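Local coordinates for protein Crov588 (Cafeteriavirus, PDB 6NYR) that is of unknown function but folds into a nearly closed ring of leucine-rich, FNIP-type repeats, at residues W216-Q221 and R238-Q243. Sequence-based numbering, arbitrary orientation.
Sequences WYFNQQ and RNFNQQ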
ATOM      1  N   TRP A 216       0.300  25.557   3.937  1.00 41.48           N
ATOM      2  CA  TRP A 216       0.130  25.720   5.375  1.00 41.24           C
ATOM      3  C   TRP A 216      -0.354  27.102   5.785  1.00 44.39           C
ATOM      4  O   TRP A 216      -1.376  27.228   6.467  1.00 48.02           O
ATOM      5  CB  TRP A 216       1.474  25.396   6.037  1.00 41.27           C
ATOM      6  CG  TRP A 216       1.499  25.271   7.523  1.00 41.87           C
ATOM      7  CD1 TRP A 216       1.470  26.284   8.438  1.00 41.60           C
ATOM      8  CD2 TRP A 216       1.609  24.058   8.272  1.00 42.15           C
ATOM      9  NE1 TRP A 216       1.535  25.774   9.709  1.00 40.17           N
ATOM     10  CE2 TRP A 216       1.624  24.409   9.636  1.00 41.57           C
ATOM     11  CE3 TRP A 216       1.692  22.707   7.922  1.00 43.22           C
ATOM     12  CZ2 TRP A 216       1.711  23.456  10.649  1.00 41.91           C
ATOM     13  CZ3 TRP A 216       1.777  21.763   8.929  1.00 39.92           C
ATOM     14  CH2 TRP A 216       1.787  22.141  10.274  1.00 41.92           C
ATOM     15  N   TYR A 217       0.367  28.149   5.392  1.00 43.96           N
ATOM     16  CA  TYR A 217       0.143  29.460   5.987  1.00 44.28           C
ATOM     17  C   TYR A 217      -0.822  30.347   5.208  1.00 43.86           C
ATOM     18  O   TYR A 217      -1.149  31.439   5.691  1.00 43.78           O
ATOM     19  CB  TYR A 217       1.478  30.210   6.162  1.00 46.10           C
ATOM     20  CG  TYR A 217       2.324  29.689   7.307  1.00 45.71           C
ATOM     21  CD1 TYR A 217       2.081  30.088   8.618  1.00 43.38           C
ATOM     22  CD2 TYR A 217       3.365  28.798   7.080  1.00 45.90           C
ATOM     23  CE1 TYR A 217       2.841  29.607   9.664  1.00 42.00           C
ATOM     24  CE2 TYR A 217       4.135  28.317   8.123  1.00 45.27           C
ATOM     25  CZ  TYR A 217       3.870  28.724   9.412  1.00 44.11           C
ATOM     26  OH  TYR A 217       4.636  28.244  10.451  1.00 45.00           O
ATOM     27  N   PHE A 218      -1.293  29.931   4.036  1.00 39.64           N
ATOM     28  CA  PHE A 218      -2.173  30.806   3.276  1.00 41.74           C
ATOM     29  C   PHE A 218      -3.440  31.103   4.069  1.00 42.83           C
ATOM     30  O   PHE A 218      -4.161  30.184   4.476  1.00 40.64           O
ATOM     31  CB  PHE A 218      -2.556  30.197   1.935  1.00 41.38           C
ATOM     32  CG  PHE A 218      -3.486  31.071   1.138  1.00 41.70           C
ATOM     33  CD1 PHE A 218      -2.995  32.143   0.406  1.00 43.54           C
ATOM     34  CD2 PHE A 218      -4.850  30.839   1.144  1.00 42.29           C
ATOM     35  CE1 PHE A 218      -3.848  32.953  -0.319  1.00 44.14           C
ATOM     36  CE2 PHE A 218      -5.708  31.646   0.420  1.00 44.73           C
ATOM     37  CZ  PHE A 218      -5.205  32.703  -0.310  1.00 45.82           C
ATOM     38  N   ASN A 219      -3.720  32.389   4.279  1.00 46.01           N
ATOM     39  CA  ASN A 219      -4.921  32.782   5.006  1.00 46.23           C
ATOM     40  C   ASN A 219      -5.349  34.193   4.623  1.00 46.57           C
ATOM     41  O   ASN A 219      -5.415  35.083   5.478  1.00 49.04           O
ATOM     42  CB  ASN A 219      -4.695  32.691   6.516  1.00 45.83           C
ATOM     43  CG  ASN A 219      -5.990  32.782   7.301  1.00 46.19           C
ATOM     44  OD1 ASN A 219      -7.076  32.595   6.751  1.00 45.91           O
ATOM     45  ND2 ASN A 219      -5.881  33.054   8.590  1.00 47.26           N
ATOM     46  N   GLN A 220      -5.646  34.400   3.343  1.00 46.79           N
ATOM     47  CA  GLN A 220      -6.150  35.669   2.842  1.00 50.36           C
ATOM     48  C   GLN A 220      -7.547  35.454   2.284  1.00 51.68           C
ATOM     49  O   GLN A 220      -7.875  34.364   1.805  1.00 54.85           O
ATOM     50  CB  GLN A 220      -5.247  36.238   1.742  1.00 49.35           C
ATOM     51  CG  GLN A 220      -3.823  36.511   2.174  1.00 48.24           C
ATOM     52  CD  GLN A 220      -3.725  37.619   3.203  1.00 49.89           C
ATOM     53  OE1 GLN A 220      -4.427  38.629   3.119  1.00 50.87           O
ATOM     54  NE2 GLN A 220      -2.853  37.431   4.187  1.00 48.99           N
ATOM     55  N   GLN A 221      -8.371  36.496   2.340  1.00 55.45           N
ATOM     56  CA  GLN A 221      -9.710  36.372   1.787  1.00 59.88           C
ATOM     57  C   GLN A 221      -9.677  36.149   0.281  1.00 53.58           C
ATOM     58  O   GLN A 221      -8.771  36.600  -0.424  1.00 54.00           O
ATOM     59  CB  GLN A 221     -10.588  37.583   2.096  1.00 68.43           C
ATOM     60  CG  GLN A 221     -10.984  37.638   3.529  1.00 76.95           C
ATOM     61  CD  GLN A 221     -12.228  38.478   3.757  1.00 83.30           C
ATOM     62  OE1 GLN A 221     -12.630  39.276   2.911  1.00 84.29           O
ATOM     63  NE2 GLN A 221     -12.940  38.157   4.828  1.00 85.49           N
ATOM     64  N   ARG A 238      -3.571  24.402   5.785  1.00 45.50           N
ATOM     65  CA  ARG A 238      -3.864  24.257   7.205  1.00 46.62           C
ATOM     66  C   ARG A 238      -4.578  25.485   7.756  1.00 47.33           C
ATOM     67  O   ARG A 238      -5.618  25.372   8.415  1.00 49.06           O
ATOM     68  CB  ARG A 238      -2.568  23.994   7.973  1.00 43.96           C
ATOM     69  CG  ARG A 238      -2.768  23.649   9.439  1.00 44.73           C
ATOM     70  CD  ARG A 238      -1.462  23.739  10.212  1.00 43.69           C
ATOM     71  NE  ARG A 238      -1.640  23.463  11.636  1.00 47.11           N
ATOM     72  CZ  ARG A 238      -1.884  24.373  12.574  1.00 47.92           C
ATOM     73  NH1 ARG A 238      -1.985  25.655  12.264  1.00 47.38           N
ATOM     74  NH2 ARG A 238      -2.023  23.992  13.832  1.00 49.35           N
ATOM     75  N   ASN A 239      -4.024  26.671   7.507  1.00 45.12           N
ATOM     76  CA  ASN A 239      -4.415  27.869   8.232  1.00 43.75           C
ATOM     77  C   ASN A 239      -5.535  28.670   7.580  1.00 43.49           C
ATOM     78  O   ASN A 239      -6.017  29.629   8.193  1.00 41.93           O
ATOM     79  CB  ASN A 239      -3.202  28.791   8.404  1.00 43.14           C
ATOM     80  CG  ASN A 239      -2.201  28.262   9.408  1.00 43.06           C
ATOM     81  OD1 ASN A 239      -2.392  27.198   9.995  1.00 41.45           O
ATOM     82  ND2 ASN A 239      -1.108  28.996   9.594  1.00 45.13           N
ATOM     83  N   PHE A 240      -5.951  28.335   6.361  1.00 43.61           N
ATOM     84  CA  PHE A 240      -6.987  29.135   5.720  1.00 44.88           C
ATOM     85  C   PHE A 240      -8.265  29.108   6.552  1.00 48.38           C
ATOM     86  O   PHE A 240      -8.823  28.037   6.812  1.00 47.12           O
ATOM     87  CB  PHE A 240      -7.294  28.646   4.313  1.00 44.93           C
ATOM     88  CG  PHE A 240      -8.460  29.361   3.688  1.00 45.53           C
ATOM     89  CD1 PHE A 240      -8.295  30.596   3.090  1.00 48.75           C
ATOM     90  CD2 PHE A 240      -9.733  28.813   3.740  1.00 46.86           C
ATOM     91  CE1 PHE A 240      -9.374  31.261   2.530  1.00 49.87           C
ATOM     92  CE2 PHE A 240     -10.811  29.470   3.187  1.00 48.32           C
ATOM     93  CZ  PHE A 240     -10.630  30.698   2.580  1.00 48.63           C
ATOM     94  N   ASN A 241      -8.740  30.286   6.948  1.00 51.45           N
ATOM     95  CA  ASN A 241      -9.938  30.397   7.769  1.00 50.73           C
ATOM     96  C   ASN A 241     -10.596  31.757   7.527  1.00 50.62           C
ATOM     97  O   ASN A 241     -10.743  32.586   8.425  1.00 51.89           O
ATOM     98  CB  ASN A 241      -9.600  30.199   9.245  1.00 48.55           C
ATOM     99  CG  ASN A 241     -10.830  29.939  10.099  1.00 47.52           C
ATOM    100  OD1 ASN A 241     -11.884  29.555   9.584  1.00 45.61           O
ATOM    101  ND2 ASN A 241     -10.707  30.154  11.406  1.00 45.18           N
ATOM    102  N   GLN A 242     -11.001  32.009   6.287  1.00 50.01           N
ATOM    103  CA  GLN A 242     -11.697  33.235   5.926  1.00 54.59           C
ATOM    104  C   GLN A 242     -13.100  32.903   5.439  1.00 55.13           C
ATOM    105  O   GLN A 242     -13.343  31.822   4.896  1.00 56.97           O
ATOM    106  CB  GLN A 242     -10.957  34.010   4.827  1.00 56.44           C
ATOM    107  CG  GLN A 242      -9.586  34.489   5.238  1.00 55.82           C
ATOM    108  CD  GLN A 242      -9.650  35.506   6.355  1.00 52.29           C
ATOM    109  OE1 GLN A 242     -10.465  36.432   6.323  1.00 55.68           O
ATOM    110  NE2 GLN A 242      -8.805  35.327   7.363  1.00 51.08           N
ATOM    111  N   GLN A 243     -14.025  33.839   5.636  1.00 57.22           N
ATOM    112  CA  GLN A 243     -15.382  33.637   5.149  1.00 62.06           C
ATOM    113  C   GLN A 243     -15.441  33.639   3.628  1.00 60.34           C
ATOM    114  O   GLN A 243     -14.777  34.435   2.957  1.00 60.28           O
ATOM    115  CB  GLN A 243     -16.342  34.692   5.694  1.00 69.99           C
ATOM    116  CG  GLN A 243     -17.000  34.277   6.989  1.00 75.10           C
ATOM    117  CD  GLN A 243     -18.353  34.940   7.185  1.00 77.13           C
ATOM    118  OE1 GLN A 243     -18.747  35.817   6.414  1.00 77.15           O
ATOM    119  NE2 GLN A 243     -19.097  34.478   8.184  1.00 76.64           N
TER
HETATM  120  O   HOH W   1      -0.931  32.129   8.524  1.00 37.18           O
HETATM  121  O   HOH W   2      -3.989  27.820   3.753  1.00 30.61           O
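W216 lays the face of its indole against the extended arm of R238, whose CD sits 3.4 Å from the centroid of the six-membered ring in a CH-pi contact. The guanidinium continues alongside, its plane only 10° from that of the indole, and its NH1 is tied to OD1 of N239, which steadies the arm. The carbonyl O of W216 meanwhile accepts a hydrogen bond from the backbone N of N239 at 2.9 Å. Y217 adds its ring beside the amide of N239, the two planes perpendicular, and a water donates to the O of Y217 and accepts a weak bond from ND2 of N239. Turned inward, F218 touches F240, CE2 to CD1 at 3.9 Å; F218 stacks on F214, and F240 on F236. N219 carries the main polar link: with CG anti to the backbone N (chi1 -167°), its OD1 accepts from the N of N241 at 2.9 Å and from NE2 of Q242 at 3.3 Å, the donors arriving from opposite faces of the carboxamide. Beyond the O of Q220, which meets the edge of the F240 ring, NE2 of Q221 gives OE1 of Q242 a weak hydrogen bond. N219 N donates to N197 OD1, and N263 N to N241 OD1: where the chain has left the strand, a repeated asparagine can take over coil-to-coil bonding, its OD1 accepting the next asparagine's N-H.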